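Side-chain contacts in bifunctional thiamine biosynthesis protein ThiDN (Methanocaldococcus jannaschii DSM 2661, PDB 2PHP), which probably phosphorylates hydroxymethylpyrimidine and its phosphate and, through the C-terminal ThiN domain, joins hydroxymethylpyrimidine diphosphate to a thiazole phosphate, giving thiamine phosphate: residues Ile19-Lys24 against Asp166-Val171; Met25-Ile30 against Lys172-Ile177; Ser116-Lys121 against Val127-Trp132; Ile136-Phe141 against Asp146-Arg151. All blocks are in the same frame, centred on the assembly; numbering follows the deposited sequence.

Interaction 1 of 4, residues Ile19-Lys24 against Asp166-Val171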
loop_
_atom_site.group_PDB
_atom_site.type_symbol
_atom_site.label_atom_id
_atom_site.label_comp_id
_atom_site.label_asym_id
_atom_site.label_seq_id
_atom_site.Cartn_x
_atom_site.Cartn_y
_atom_site.Cartn_z
ATOM N N ILE B 19 -1.578 10.967 11.806
ATOM C CA ILE B 19 -1.956 10.323 10.548
ATOM C C ILE B 19 -3.235 9.492 10.737
ATOM O O ILE B 19 -4.114 9.466 9.863
ATOM C CB ILE B 19 -0.815 9.394 10.016
ATOM C CG1 ILE B 19 0.447 10.211 9.731
ATOM C CG2 ILE B 19 -1.262 8.680 8.750
ATOM C CD1 ILE B 19 0.276 11.246 8.642
ATOM N N TYR B 20 -3.328 8.816 11.878
ATOM C CA TYR B 20 -4.499 8.004 12.190
ATOM C C TYR B 20 -5.733 8.911 12.174
ATOM O O TYR B 20 -6.809 8.505 11.724
ATOM C CB TYR B 20 -4.322 7.350 13.562
ATOM C CG TYR B 20 -5.558 6.666 14.112
ATOM C CD1 TYR B 20 -5.894 5.360 13.741
ATOM C CD2 TYR B 20 -6.396 7.331 15.014
ATOM C CE1 TYR B 20 -7.036 4.733 14.260
ATOM C CE2 TYR B 20 -7.532 6.717 15.534
ATOM C CZ TYR B 20 -7.849 5.422 15.157
ATOM O OH TYR B 20 -8.982 4.838 15.683
ATOM N N LEU B 21 -5.571 10.144 12.652
ATOM C CA LEU B 21 -6.675 11.104 12.675
ATOM C C LEU B 21 -6.974 11.598 11.264
ATOM O O LEU B 21 -8.135 11.784 10.885
ATOM C CB LEU B 21 -6.336 12.304 13.572
ATOM C CG LEU B 21 -6.265 12.062 15.089
ATOM C CD1 LEU B 21 -5.844 13.339 15.813
ATOM C CD2 LEU B 21 -7.630 11.594 15.589
ATOM N N LEU B 22 -5.917 11.805 10.485
ATOM C CA LEU B 22 -6.062 12.283 9.120
ATOM C C LEU B 22 -6.839 11.278 8.270
ATOM O O LEU B 22 -7.710 11.662 7.486
ATOM C CB LEU B 22 -4.683 12.519 8.501
ATOM C CG LEU B 22 -4.430 13.829 7.749
ATOM C CD1 LEU B 22 -5.598 14.125 6.822
ATOM C CD2 LEU B 22 -4.239 14.961 8.739
ATOM N N LYS B 23 -6.530 9.994 8.433
ATOM C CA LYS B 23 -7.197 8.955 7.657
ATOM C C LYS B 23 -8.701 8.918 7.899
ATOM O O LYS B 23 -9.444 8.361 7.092
ATOM C CB LYS B 23 -6.590 7.582 7.964
ATOM C CG LYS B 23 -5.155 7.426 7.485
ATOM C CD LYS B 23 -4.553 6.057 7.799
ATOM C CE LYS B 23 -5.227 4.940 7.016
ATOM N NZ LYS B 23 -6.658 4.776 7.389
ATOM N N LYS B 24 -9.145 9.509 9.007
ATOM C CA LYS B 24 -10.567 9.546 9.349
ATOM C C LYS B 24 -11.250 10.798 8.829
ATOM O O LYS B 24 -12.472 10.921 8.899
ATOM C CB LYS B 24 -10.769 9.504 10.869
ATOM C CG LYS B 24 -10.456 8.155 11.514
ATOM C CD LYS B 24 -10.944 8.119 12.960
ATOM C CE LYS B 24 -10.787 6.730 13.558
ATOM N NZ LYS B 24 -11.521 6.549 14.836
ATOM N N ASP B 166 3.111 20.263 17.963
ATOM C CA ASP B 166 3.368 18.891 17.534
ATOM C C ASP B 166 2.401 18.518 16.418
ATOM O O ASP B 166 1.439 19.246 16.145
ATOM C CB ASP B 166 3.262 17.893 18.696
ATOM C CG ASP B 166 1.927 17.946 19.403
ATOM O OD1 ASP B 166 0.872 17.898 18.726
ATOM O OD2 ASP B 166 1.940 18.018 20.648
ATOM N N ALA B 167 2.665 17.386 15.773
ATOM C CA ALA B 167 1.850 16.935 14.653
ATOM C C ALA B 167 0.355 16.826 14.948
ATOM O O ALA B 167 -0.468 17.121 14.082
ATOM C CB ALA B 167 2.380 15.597 14.128
ATOM N N ILE B 168 0.008 16.390 16.155
ATOM C CA ILE B 168 -1.393 16.242 16.520
ATOM C C ILE B 168 -2.077 17.600 16.580
ATOM O O ILE B 168 -3.214 17.751 16.136
ATOM C CB ILE B 168 -1.558 15.544 17.886
ATOM C CG1 ILE B 168 -0.867 14.175 17.858
ATOM C CG2 ILE B 168 -3.046 15.371 18.199
ATOM C CD1 ILE B 168 -0.897 13.424 19.183
ATOM N N GLU B 169 -1.375 18.589 17.120
ATOM C CA GLU B 169 -1.925 19.928 17.216
ATOM C C GLU B 169 -2.135 20.488 15.810
ATOM O O GLU B 169 -3.114 21.186 15.549
ATOM C CB GLU B 169 -0.980 20.841 17.993
ATOM C CG GLU B 169 -1.649 22.120 18.462
ATOM C CD GLU B 169 -0.716 23.022 19.241
ATOM O OE1 GLU B 169 0.160 23.660 18.612
ATOM O OE2 GLU B 169 -0.857 23.087 20.484
ATOM N N VAL B 170 -1.210 20.172 14.908
ATOM C CA VAL B 170 -1.305 20.643 13.536
ATOM C C VAL B 170 -2.531 20.046 12.840
ATOM O O VAL B 170 -3.287 20.755 12.166
ATOM C CB VAL B 170 -0.034 20.284 12.744
ATOM C CG1 VAL B 170 -0.263 20.503 11.250
ATOM C CG2 VAL B 170 1.121 21.144 13.219
ATOM N N VAL B 171 -2.728 18.744 13.014
ATOM C CA VAL B 171 -3.855 18.055 12.400
ATOM C C VAL B 171 -5.204 18.554 12.924
ATOM O O VAL B 171 -6.192 18.585 12.178
ATOM C CB VAL B 171 -3.730 16.527 12.585
ATOM C CG1 VAL B 171 -5.047 15.841 12.315
ATOM C CG2 VAL B 171 -2.684 15.998 11.615
#
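Val171 carries CG1 anti to its backbone N and CG2 anti to its carbonyl carbon (chi1 164°), and this setting places CG1 against both Leu21 and Leu22 and CG2 against Leu22. The contact is a helix-helix packing in the ThiN domain, an alpha/beta fold of the AraD-like clan: the end of helix 8-22 meets the first turns of helix 167-185. The Leu22 side chain starts off obliquely to the partner helix, but its CD2 swings back and abuts the open end of the valine fork, touching both methyls, at 3.8 Å from Val171 CG1 and 3.4 Å from Val171 CG2. The second distance is tighter than normal carbon-carbon contact, and the Leu22 chi1 of -133° lies away from any staggered position, so this spot is either strained or modelled with some doubt. Leu21 comes from the neighbouring position with its stem: CB lies 4.0 Å from Val171 CG1, while CD1 reaches on to CG2 of Ile168, one turn earlier in the partner helix. No hydrogen bond crosses between the segments. Val171 also touches Ile37 of strand 37-40, and Leu22 touches Met97 of strand 95-100, so both helices lie against the sheet. On the outer side a second subunit approaches, with its Tyr5 on Leu21 and its Lys13 on Ile168. The start of helix 167-185 is fixed by Asp166, the N-cap, whose OD1 accepts from Glu169 N at 2.8 Å, met nearly along the C-O axis.

Interaction 2 of 4, residues Met25-Ile30 against Lys172-Ile177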
loop_
_atom_site.group_PDB
_atom_site.type_symbol
_atom_site.label_atom_id
_atom_site.label_comp_id
_atom_site.label_asym_id
_atom_site.label_seq_id
_atom_site.Cartn_x
_atom_site.Cartn_y
_atom_site.Cartn_z
HETATM N N MSE B 25 -10.453 11.737 8.343
HETATM C CA MSE B 25 -10.968 12.998 7.828
HETATM C C MSE B 25 -11.315 12.932 6.352
HETATM O O MSE B 25 -10.816 12.079 5.624
HETATM C CB MSE B 25 -9.922 14.099 8.008
HETATM C CG MSE B 25 -10.117 14.997 9.202
HETATM SE SE MSE B 25 -8.567 16.113 9.444
HETATM C CE MSE B 25 -7.817 15.113 10.906
ATOM N N ASN B 26 -12.213 13.785 5.962
ATOM C CA ASN B 26 -12.490 13.963 4.546
ATOM C C ASN B 26 -11.633 15.081 3.967
ATOM O O ASN B 26 -12.077 16.153 3.691
ATOM C CB ASN B 26 -13.975 14.247 4.322
ATOM C CG ASN B 26 -14.271 14.719 2.912
ATOM O OD1 ASN B 26 -13.809 14.122 1.939
ATOM N ND2 ASN B 26 -15.041 15.793 2.799
ATOM N N PHE B 27 -10.334 14.769 4.092
ATOM C CA PHE B 27 -9.286 15.707 3.715
ATOM C C PHE B 27 -9.242 15.865 2.200
ATOM O O PHE B 27 -8.920 14.927 1.468
ATOM C CB PHE B 27 -7.953 15.188 4.273
ATOM C CG PHE B 27 -6.767 16.072 3.984
ATOM C CD1 PHE B 27 -6.802 17.434 4.260
ATOM C CD2 PHE B 27 -5.598 15.526 3.457
ATOM C CE1 PHE B 27 -5.687 18.245 4.014
ATOM C CE2 PHE B 27 -4.478 16.328 3.209
ATOM C CZ PHE B 27 -4.525 17.687 3.488
ATOM N N THR B 28 -9.587 17.056 1.730
ATOM C CA THR B 28 -9.595 17.329 0.303
ATOM C C THR B 28 -8.652 18.476 -0.020
ATOM O O THR B 28 -8.410 18.787 -1.185
ATOM C CB THR B 28 -11.016 17.697 -0.179
ATOM O OG1 THR B 28 -11.444 18.896 0.483
ATOM C CG2 THR B 28 -11.997 16.561 0.135
ATOM N N LEU B 29 -8.124 19.107 1.021
ATOM C CA LEU B 29 -7.199 20.218 0.837
ATOM C C LEU B 29 -5.794 19.716 0.458
ATOM O O LEU B 29 -4.792 20.080 1.080
ATOM C CB LEU B 29 -7.163 21.061 2.117
ATOM C CG LEU B 29 -8.409 21.922 2.404
ATOM C CD1 LEU B 29 -8.280 22.625 3.760
ATOM C CD2 LEU B 29 -8.581 22.946 1.308
ATOM N N ILE B 30 -5.742 18.883 -0.579
ATOM C CA ILE B 30 -4.484 18.311 -1.064
ATOM C C ILE B 30 -3.949 19.045 -2.289
ATOM O O ILE B 30 -4.606 19.097 -3.335
ATOM C CB ILE B 30 -4.652 16.816 -1.439
ATOM C CG1 ILE B 30 -5.165 16.040 -0.222
ATOM C CG2 ILE B 30 -3.307 16.231 -1.919
ATOM C CD1 ILE B 30 -5.684 14.668 -0.547
ATOM N N LYS B 172 -5.248 18.957 14.191
ATOM C CA LYS B 172 -6.490 19.479 14.758
ATOM C C LYS B 172 -6.830 20.803 14.068
ATOM O O LYS B 172 -7.983 21.029 13.709
ATOM C CB LYS B 172 -6.352 19.680 16.272
ATOM C CG LYS B 172 -6.206 18.377 17.062
ATOM C CD LYS B 172 -7.445 17.500 16.950
ATOM C CE LYS B 172 -7.288 16.219 17.759
ATOM N NZ LYS B 172 -6.914 16.515 19.177
ATOM N N LYS B 173 -5.830 21.668 13.874
ATOM C CA LYS B 173 -6.054 22.947 13.195
ATOM C C LYS B 173 -6.529 22.697 11.762
ATOM O O LYS B 173 -7.478 23.338 11.286
ATOM C CB LYS B 173 -4.773 23.791 13.157
ATOM C CG LYS B 173 -4.294 24.270 14.518
ATOM C CD LYS B 173 -3.028 25.115 14.399
ATOM C CE LYS B 173 -2.372 25.333 15.756
ATOM N NZ LYS B 173 -1.151 26.175 15.634
ATOM N N VAL B 174 -5.854 21.769 11.078
ATOM C CA VAL B 174 -6.200 21.415 9.701
ATOM C C VAL B 174 -7.650 20.941 9.586
ATOM O O VAL B 174 -8.326 21.234 8.602
ATOM C CB VAL B 174 -5.271 20.303 9.148
ATOM C CG1 VAL B 174 -5.861 19.719 7.864
ATOM C CG2 VAL B 174 -3.876 20.871 8.874
ATOM N N GLU B 175 -8.124 20.204 10.586
ATOM C CA GLU B 175 -9.500 19.721 10.569
ATOM C C GLU B 175 -10.471 20.902 10.623
ATOM O O GLU B 175 -11.494 20.909 9.944
ATOM C CB GLU B 175 -9.749 18.793 11.755
ATOM C CG GLU B 175 -11.195 18.339 11.916
ATOM C CD GLU B 175 -11.364 17.400 13.091
ATOM O OE1 GLU B 175 -10.827 17.713 14.173
ATOM O OE2 GLU B 175 -12.034 16.356 12.939
ATOM N N VAL B 176 -10.144 21.898 11.435
ATOM C CA VAL B 176 -10.987 23.080 11.555
ATOM C C VAL B 176 -11.040 23.770 10.194
ATOM O O VAL B 176 -12.118 24.129 9.711
ATOM C CB VAL B 176 -10.419 24.061 12.615
ATOM C CG1 VAL B 176 -11.219 25.360 12.616
ATOM C CG2 VAL B 176 -10.455 23.409 13.995
ATOM N N ILE B 177 -9.872 23.934 9.577
ATOM C CA ILE B 177 -9.764 24.572 8.274
ATOM C C ILE B 177 -10.545 23.792 7.222
ATOM O O ILE B 177 -11.240 24.375 6.387
ATOM C CB ILE B 177 -8.282 24.674 7.828
ATOM C CG1 ILE B 177 -7.528 25.644 8.736
ATOM C CG2 ILE B 177 -8.195 25.125 6.375
ATOM C CD1 ILE B 177 -6.040 25.718 8.456
#
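Met25 and Glu175 bring their CA atoms to 7.4 Å, and from there the irregular chain of 25-30 crosses the regular helix of 172-177 at a slant and diverges from it, with inverse gamma turns centred on Asn26 and Leu29; by Leu29 and Ile177 the CA atoms stand 9.0 Å apart. Three side chains of the loop step along the helix. Met25, a selenomethionine here, points at the helix and is bent at chi3 (-103°). Its SE rests 3.7 Å from Glu175 CB, touching the base of that side chain at about a right angle, whereas the rest of the glutamate runs on extended towards its carboxylate. Phe27 CG is anti to the backbone N (chi1 -179°), a setting that carries CE1 to 4.1 Å from Val174 CG1, the valine methyl meeting the ring obliquely. Leu29 then crosses Ile177 roughly at a right angle, branch against branch, CD1 lying 3.6 Å from Ile177 CG2. The contact is apolar throughout, Glu175 contributing the carbon base of its side chain, and Phe27, Leu29, Val174 and Ile177 are buried. One residue further along the helix, Gln178 NE2 is hydrogen-bonded to Thr28 OG1, and its OE1 weakly to Leu29 N. Within the ThiN domain the loop links helix 8-22 to strand 37-40, and its side chains fill the seam between helix 167-185 and the sheet: Phe27 and Leu29 rest on Ile99 of strand 95-100, while Val174 and Ile177 pack on Val162 of strand 159-164.

Interaction 3 of 4, residues Ser116-Lys121 against Val127-Trp132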
loop_
_atom_site.group_PDB
_atom_site.type_symbol
_atom_site.label_atom_id
_atom_site.label_comp_id
_atom_site.label_asym_id
_atom_site.label_seq_id
_atom_site.Cartn_x
_atom_site.Cartn_y
_atom_site.Cartn_z
ATOM N N SER B 116 0.195 34.783 8.383
ATOM C CA SER B 116 1.267 35.613 7.869
ATOM C C SER B 116 1.678 35.007 6.532
ATOM O O SER B 116 1.238 33.911 6.182
ATOM C CB SER B 116 2.446 35.639 8.842
ATOM O OG SER B 116 3.442 36.538 8.393
ATOM N N SER B 117 2.523 35.703 5.783
ATOM C CA SER B 117 2.930 35.198 4.480
ATOM C C SER B 117 4.234 35.797 3.956
ATOM O O SER B 117 4.901 36.569 4.642
ATOM C CB SER B 117 1.808 35.466 3.481
ATOM O OG SER B 117 1.507 36.850 3.447
ATOM N N PHE B 118 4.586 35.411 2.733
ATOM C CA PHE B 118 5.782 35.900 2.053
ATOM C C PHE B 118 5.525 35.852 0.549
ATOM O O PHE B 118 4.631 35.134 0.088
ATOM C CB PHE B 118 7.015 35.057 2.425
ATOM C CG PHE B 118 6.979 33.652 1.898
ATOM C CD1 PHE B 118 7.395 33.365 0.600
ATOM C CD2 PHE B 118 6.520 32.613 2.699
ATOM C CE1 PHE B 118 7.354 32.056 0.109
ATOM C CE2 PHE B 118 6.475 31.308 2.218
ATOM C CZ PHE B 118 6.893 31.028 0.920
ATOM N N ASP B 119 6.315 36.611 -0.205
ATOM C CA ASP B 119 6.165 36.704 -1.655
ATOM C C ASP B 119 7.365 36.122 -2.387
ATOM O O ASP B 119 8.466 36.662 -2.297
ATOM C CB ASP B 119 6.006 38.174 -2.060
ATOM C CG ASP B 119 5.633 38.346 -3.527
ATOM O OD1 ASP B 119 6.058 37.522 -4.363
ATOM O OD2 ASP B 119 4.918 39.319 -3.846
ATOM N N ARG B 120 7.147 35.040 -3.129
ATOM C CA ARG B 120 8.231 34.397 -3.865
ATOM C C ARG B 120 8.968 35.371 -4.785
ATOM O O ARG B 120 10.157 35.200 -5.044
ATOM C CB ARG B 120 7.702 33.197 -4.671
ATOM C CG ARG B 120 7.432 31.944 -3.814
ATOM C CD ARG B 120 6.700 30.858 -4.606
ATOM N NE ARG B 120 6.391 29.673 -3.805
ATOM C CZ ARG B 120 7.268 28.719 -3.494
ATOM N NH1 ARG B 120 8.520 28.792 -3.918
ATOM N NH2 ARG B 120 6.891 27.691 -2.744
ATOM N N LYS B 121 8.273 36.402 -5.263
ATOM C CA LYS B 121 8.908 37.383 -6.141
ATOM C C LYS B 121 9.928 38.256 -5.400
ATOM O O LYS B 121 10.841 38.799 -6.016
ATOM C CB LYS B 121 7.867 38.295 -6.783
ATOM C CG LYS B 121 6.836 37.599 -7.629
ATOM C CD LYS B 121 5.923 38.612 -8.299
ATOM C CE LYS B 121 5.081 39.429 -7.308
ATOM N NZ LYS B 121 5.854 40.295 -6.365
ATOM N N VAL B 127 19.615 32.124 -1.301
ATOM C CA VAL B 127 18.914 31.736 -0.089
ATOM C C VAL B 127 17.963 30.611 -0.448
ATOM O O VAL B 127 17.665 30.385 -1.624
ATOM C CB VAL B 127 18.077 32.889 0.508
ATOM C CG1 VAL B 127 18.980 34.026 0.929
ATOM C CG2 VAL B 127 17.036 33.353 -0.499
ATOM N N SER B 128 17.505 29.896 0.572
ATOM C CA SER B 128 16.552 28.810 0.391
ATOM C C SER B 128 15.172 29.447 0.517
ATOM O O SER B 128 14.876 30.091 1.526
ATOM C CB SER B 128 16.740 27.760 1.483
ATOM O OG SER B 128 15.542 27.033 1.707
ATOM N N THR B 129 14.336 29.285 -0.503
ATOM C CA THR B 129 13.003 29.868 -0.469
ATOM C C THR B 129 12.275 29.579 0.842
ATOM O O THR B 129 11.687 30.479 1.439
ATOM C CB THR B 129 12.116 29.331 -1.608
ATOM O OG1 THR B 129 12.812 29.432 -2.856
ATOM C CG2 THR B 129 10.819 30.135 -1.688
HETATM N N MSE B 130 12.309 28.324 1.289
HETATM C CA MSE B 130 11.606 27.948 2.517
HETATM C C MSE B 130 12.170 28.538 3.801
HETATM O O MSE B 130 11.418 28.837 4.727
HETATM C CB MSE B 130 11.528 26.425 2.643
HETATM C CG MSE B 130 10.586 25.766 1.632
HETATM SE SE MSE B 130 8.719 26.394 1.751
HETATM C CE MSE B 130 8.821 27.768 0.381
ATOM N N GLU B 131 13.486 28.715 3.870
ATOM C CA GLU B 131 14.084 29.285 5.076
ATOM C C GLU B 131 13.811 30.789 5.100
ATOM O O GLU B 131 13.357 31.345 6.103
ATOM C CB GLU B 131 15.593 29.021 5.095
ATOM C CG GLU B 131 15.955 27.599 4.720
ATOM C CD GLU B 131 17.441 27.310 4.826
ATOM O OE1 GLU B 131 18.256 28.197 4.488
ATOM O OE2 GLU B 131 17.789 26.180 5.233
ATOM N N TRP B 132 14.077 31.434 3.973
ATOM C CA TRP B 132 13.876 32.865 3.838
ATOM C C TRP B 132 12.410 33.272 3.994
ATOM O O TRP B 132 12.094 34.224 4.715
ATOM C CB TRP B 132 14.398 33.324 2.475
ATOM C CG TRP B 132 13.945 34.686 2.109
ATOM C CD1 TRP B 132 14.488 35.872 2.513
ATOM C CD2 TRP B 132 12.787 35.015 1.333
ATOM N NE1 TRP B 132 13.735 36.920 2.036
ATOM C CE2 TRP B 132 12.687 36.422 1.309
ATOM C CE3 TRP B 132 11.826 34.253 0.654
ATOM C CZ2 TRP B 132 11.655 37.088 0.634
ATOM C CZ3 TRP B 132 10.801 34.915 -0.018
ATOM C CH2 TRP B 132 10.725 36.320 -0.023
#
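Phe118 meets three residues of the incoming helix around its ring. CD1 lies 3.8 Å from Trp132 CZ3, the two rings obliquely set with planes at 76°; CZ lies 3.8 Å from Met130 CE, the end methyl of a selenomethionine; CE1 is near the Thr129 methyl. The benzyl group is placed there by a chi1 of 68°, which puts CG between the backbone N and the carbonyl carbon. Arg120 joins the same first shell: its extended chain brings NH1 to 3.5 Å from Thr129 CG2 and NH2 to 3.7 Å from Met130 CE, so that methyls border the guanidinium. At the Trp132 rim, Asp119 O lies in the ring plane, 3.2 Å from CH2. Further out, Asp119 OD1 accepts from Lys121 N at 2.6 Å in an Asx turn, and OD2 forms a salt bridge with Lys121 NZ. Arg120 NE is salt-bridged to Asp150, and Thr129 OG1 is hydrogen-bonded to Glu123; Ser128 caps the helix start weakly. The contact joins the chain that follows strand 115-117 to the first turn of helix 129-141 in a beta-alpha-beta unit. Its chemistry is mixed: no hydrogen bond crosses, the aromatic and methyl groups supply dispersion, the tryptophan edge probably offers the weakly positive hydrogen on CH2 to the Asp119 carbonyl, and the guanidinium lies against two methyl groups while its charge is probably offset by the NE salt bridge to Asp150, with Arg161 near by.

Interaction 4 of 4, residues Ile136-Phe141 against Asp146-Arg151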
loop_
_atom_site.group_PDB
_atom_site.type_symbol
_atom_site.label_atom_id
_atom_site.label_comp_id
_atom_site.label_asym_id
_atom_site.label_seq_id
_atom_site.Cartn_x
_atom_site.Cartn_y
_atom_site.Cartn_z
ATOM N N ILE B 136 10.866 35.679 6.883
ATOM C CA ILE B 136 10.121 36.891 6.549
ATOM C C ILE B 136 8.722 36.888 7.166
ATOM O O ILE B 136 8.312 37.857 7.810
ATOM C CB ILE B 136 9.956 37.055 5.022
ATOM C CG1 ILE B 136 11.311 37.342 4.373
ATOM C CG2 ILE B 136 8.976 38.182 4.721
ATOM C CD1 ILE B 136 11.962 38.619 4.861
ATOM N N ALA B 137 7.991 35.797 6.958
ATOM C CA ALA B 137 6.638 35.660 7.478
ATOM C C ALA B 137 6.592 35.798 8.994
ATOM O O ALA B 137 5.670 36.402 9.544
ATOM C CB ALA B 137 6.048 34.311 7.064
ATOM N N CYS B 138 7.576 35.225 9.674
ATOM C CA CYS B 138 7.606 35.307 11.123
ATOM C C CYS B 138 8.015 36.706 11.606
ATOM O O CYS B 138 7.393 37.251 12.520
ATOM C CB CYS B 138 8.535 34.221 11.688
ATOM S SG CYS B 138 7.844 32.529 11.533
ATOM N N GLU B 139 9.036 37.294 10.985
ATOM C CA GLU B 139 9.479 38.633 11.377
ATOM C C GLU B 139 8.339 39.623 11.148
ATOM O O GLU B 139 8.159 40.567 11.913
ATOM C CB GLU B 139 10.712 39.060 10.567
ATOM C CG GLU B 139 11.885 38.093 10.677
ATOM C CD GLU B 139 13.154 38.608 10.013
ATOM O OE1 GLU B 139 13.061 39.204 8.918
ATOM O OE2 GLU B 139 14.250 38.400 10.580
ATOM N N LYS B 140 7.562 39.392 10.096
ATOM C CA LYS B 140 6.437 40.259 9.763
ATOM C C LYS B 140 5.303 40.121 10.778
ATOM O O LYS B 140 4.570 41.078 11.033
ATOM C CB LYS B 140 5.916 39.922 8.363
ATOM C CG LYS B 140 4.670 40.690 7.967
ATOM C CD LYS B 140 3.975 40.081 6.748
ATOM C CE LYS B 140 4.724 40.324 5.435
ATOM N NZ LYS B 140 6.060 39.665 5.354
ATOM N N PHE B 141 5.164 38.930 11.355
ATOM C CA PHE B 141 4.112 38.661 12.333
ATOM C C PHE B 141 4.572 38.945 13.761
ATOM O O PHE B 141 3.750 39.133 14.660
ATOM C CB PHE B 141 3.675 37.199 12.216
ATOM C CG PHE B 141 2.617 36.794 13.200
ATOM C CD1 PHE B 141 1.302 37.230 13.052
ATOM C CD2 PHE B 141 2.931 35.962 14.271
ATOM C CE1 PHE B 141 0.313 36.845 13.959
ATOM C CE2 PHE B 141 1.951 35.569 15.185
ATOM C CZ PHE B 141 0.637 36.011 15.028
ATOM N N ASP B 146 -0.060 30.665 13.097
ATOM C CA ASP B 146 -0.672 29.356 12.914
ATOM C C ASP B 146 -0.525 28.972 11.448
ATOM O O ASP B 146 -0.438 27.796 11.102
ATOM C CB ASP B 146 -2.163 29.407 13.230
ATOM C CG ASP B 146 -2.444 29.723 14.679
ATOM O OD1 ASP B 146 -2.113 28.886 15.542
ATOM O OD2 ASP B 146 -2.998 30.807 14.946
ATOM N N ILE B 147 -0.492 29.988 10.592
ATOM C CA ILE B 147 -0.421 29.770 9.159
ATOM C C ILE B 147 0.551 30.682 8.429
ATOM O O ILE B 147 0.629 31.884 8.700
ATOM C CB ILE B 147 -1.820 29.968 8.527
ATOM C CG1 ILE B 147 -2.813 28.978 9.140
ATOM C CG2 ILE B 147 -1.741 29.828 7.027
ATOM C CD1 ILE B 147 -4.250 29.185 8.697
ATOM N N ILE B 148 1.289 30.084 7.502
ATOM C CA ILE B 148 2.221 30.799 6.659
ATOM C C ILE B 148 1.843 30.331 5.259
ATOM O O ILE B 148 1.935 29.143 4.939
ATOM C CB ILE B 148 3.690 30.425 6.951
ATOM C CG1 ILE B 148 4.094 30.933 8.338
ATOM C CG2 ILE B 148 4.600 31.047 5.905
ATOM C CD1 ILE B 148 5.540 30.697 8.671
ATOM N N TYR B 149 1.382 31.256 4.432
ATOM C CA TYR B 149 0.983 30.902 3.083
ATOM C C TYR B 149 1.706 31.805 2.110
ATOM O O TYR B 149 2.348 32.765 2.512
ATOM C CB TYR B 149 -0.534 31.070 2.930
ATOM C CG TYR B 149 -1.007 32.504 2.757
ATOM C CD1 TYR B 149 -0.978 33.125 1.505
ATOM C CD2 TYR B 149 -1.493 33.239 3.841
ATOM C CE1 TYR B 149 -1.426 34.437 1.336
ATOM C CE2 TYR B 149 -1.942 34.552 3.682
ATOM C CZ TYR B 149 -1.906 35.144 2.428
ATOM O OH TYR B 149 -2.349 36.439 2.267
ATOM N N ASP B 150 1.625 31.468 0.832
ATOM C CA ASP B 150 2.220 32.283 -0.211
ATOM C C ASP B 150 1.376 32.033 -1.454
ATOM O O ASP B 150 0.817 30.944 -1.627
ATOM C CB ASP B 150 3.702 31.938 -0.430
ATOM C CG ASP B 150 3.909 30.687 -1.268
ATOM O OD1 ASP B 150 3.636 29.576 -0.770
ATOM O OD2 ASP B 150 4.347 30.829 -2.428
ATOM N N ARG B 151 1.262 33.045 -2.308
ATOM C CA ARG B 151 0.432 32.936 -3.496
ATOM C C ARG B 151 1.060 32.222 -4.692
ATOM O O ARG B 151 0.508 32.239 -5.799
ATOM C CB ARG B 151 -0.076 34.330 -3.890
ATOM C CG ARG B 151 -0.942 34.969 -2.803
ATOM C CD ARG B 151 -1.912 36.030 -3.347
ATOM N NE ARG B 151 -1.483 37.406 -3.073
ATOM C CZ ARG B 151 -0.557 38.065 -3.769
ATOM N NH1 ARG B 151 0.054 37.483 -4.799
ATOM N NH2 ARG B 151 -0.239 39.315 -3.440
#
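Ala137 opens the contact by pointing its methyl at Ile148, the residue of strand 147-150 that faces it, with CA atoms 6.6 Å apart. Ala137 CB sits against three carbons of the isoleucine: CG2 at 3.8 Å and CD1 at 4.0 Å, with CG1 scarcely further. The small alanine thus lets helix 129-141 lie close on the strand. Its carbonyl O also takes a probable hydrogen bond from Ser116 OG, which links the helix to the adjoining parallel strand 115-117. Cys138 follows, leaving the helix obliquely to the strand; its SG, anti to the carbonyl carbon (chi1 -71°), lies 4.1 Å from Ile148 CD1. That methyl is carried to the cysteine by an extended isoleucine chain (chi2 -176°), so it lies near both Ala137 CB and Cys138 SG. Lys140 sends NZ to a weak hydrogen bond with Ser117 O, and Phe141, at the last turn, packs on Ala114 and Ser116. Together the helix and the two parallel strands form the beta-alpha-beta crossover of the ThiN domain, in which Ile148 also rests on Leu163 of strand 159-164. Two residues on, Asp150 is salt-bridged through OD1 to Arg161 and through OD2 to Arg120. The chemistry at the crossing itself is plain: a methyl, a thiol and a branched alkyl chain, all buried, meet without any hydrogen bond across the segments, so the helix is held on the sheet here by dispersion and the exclusion of water.

Interactions 1 and 2 lie 9 Å apart, centre to centre, as successive turns of helix 167-185, and Leu22 CD1 touches Phe27 CB at 3.6 Å between them. Interactions 3 and 4 are likewise 9 Å apart between centres and share helix 129-141. The pairs lie far from each other: the centres of interactions 1 and 3 are 26 Å apart. Interaction 4 nevertheless meets interaction 2 through strand 147-150 and the residue before it: Ile147 CD1 lies 3.9 Å from Ile177 CD1, and Lys173 NZ forms a 2.9 Å salt bridge with Asp146 OD1. Strand 147-150 thus touches helix 129-141 through Ile148 and helix 167-185 through Ile147.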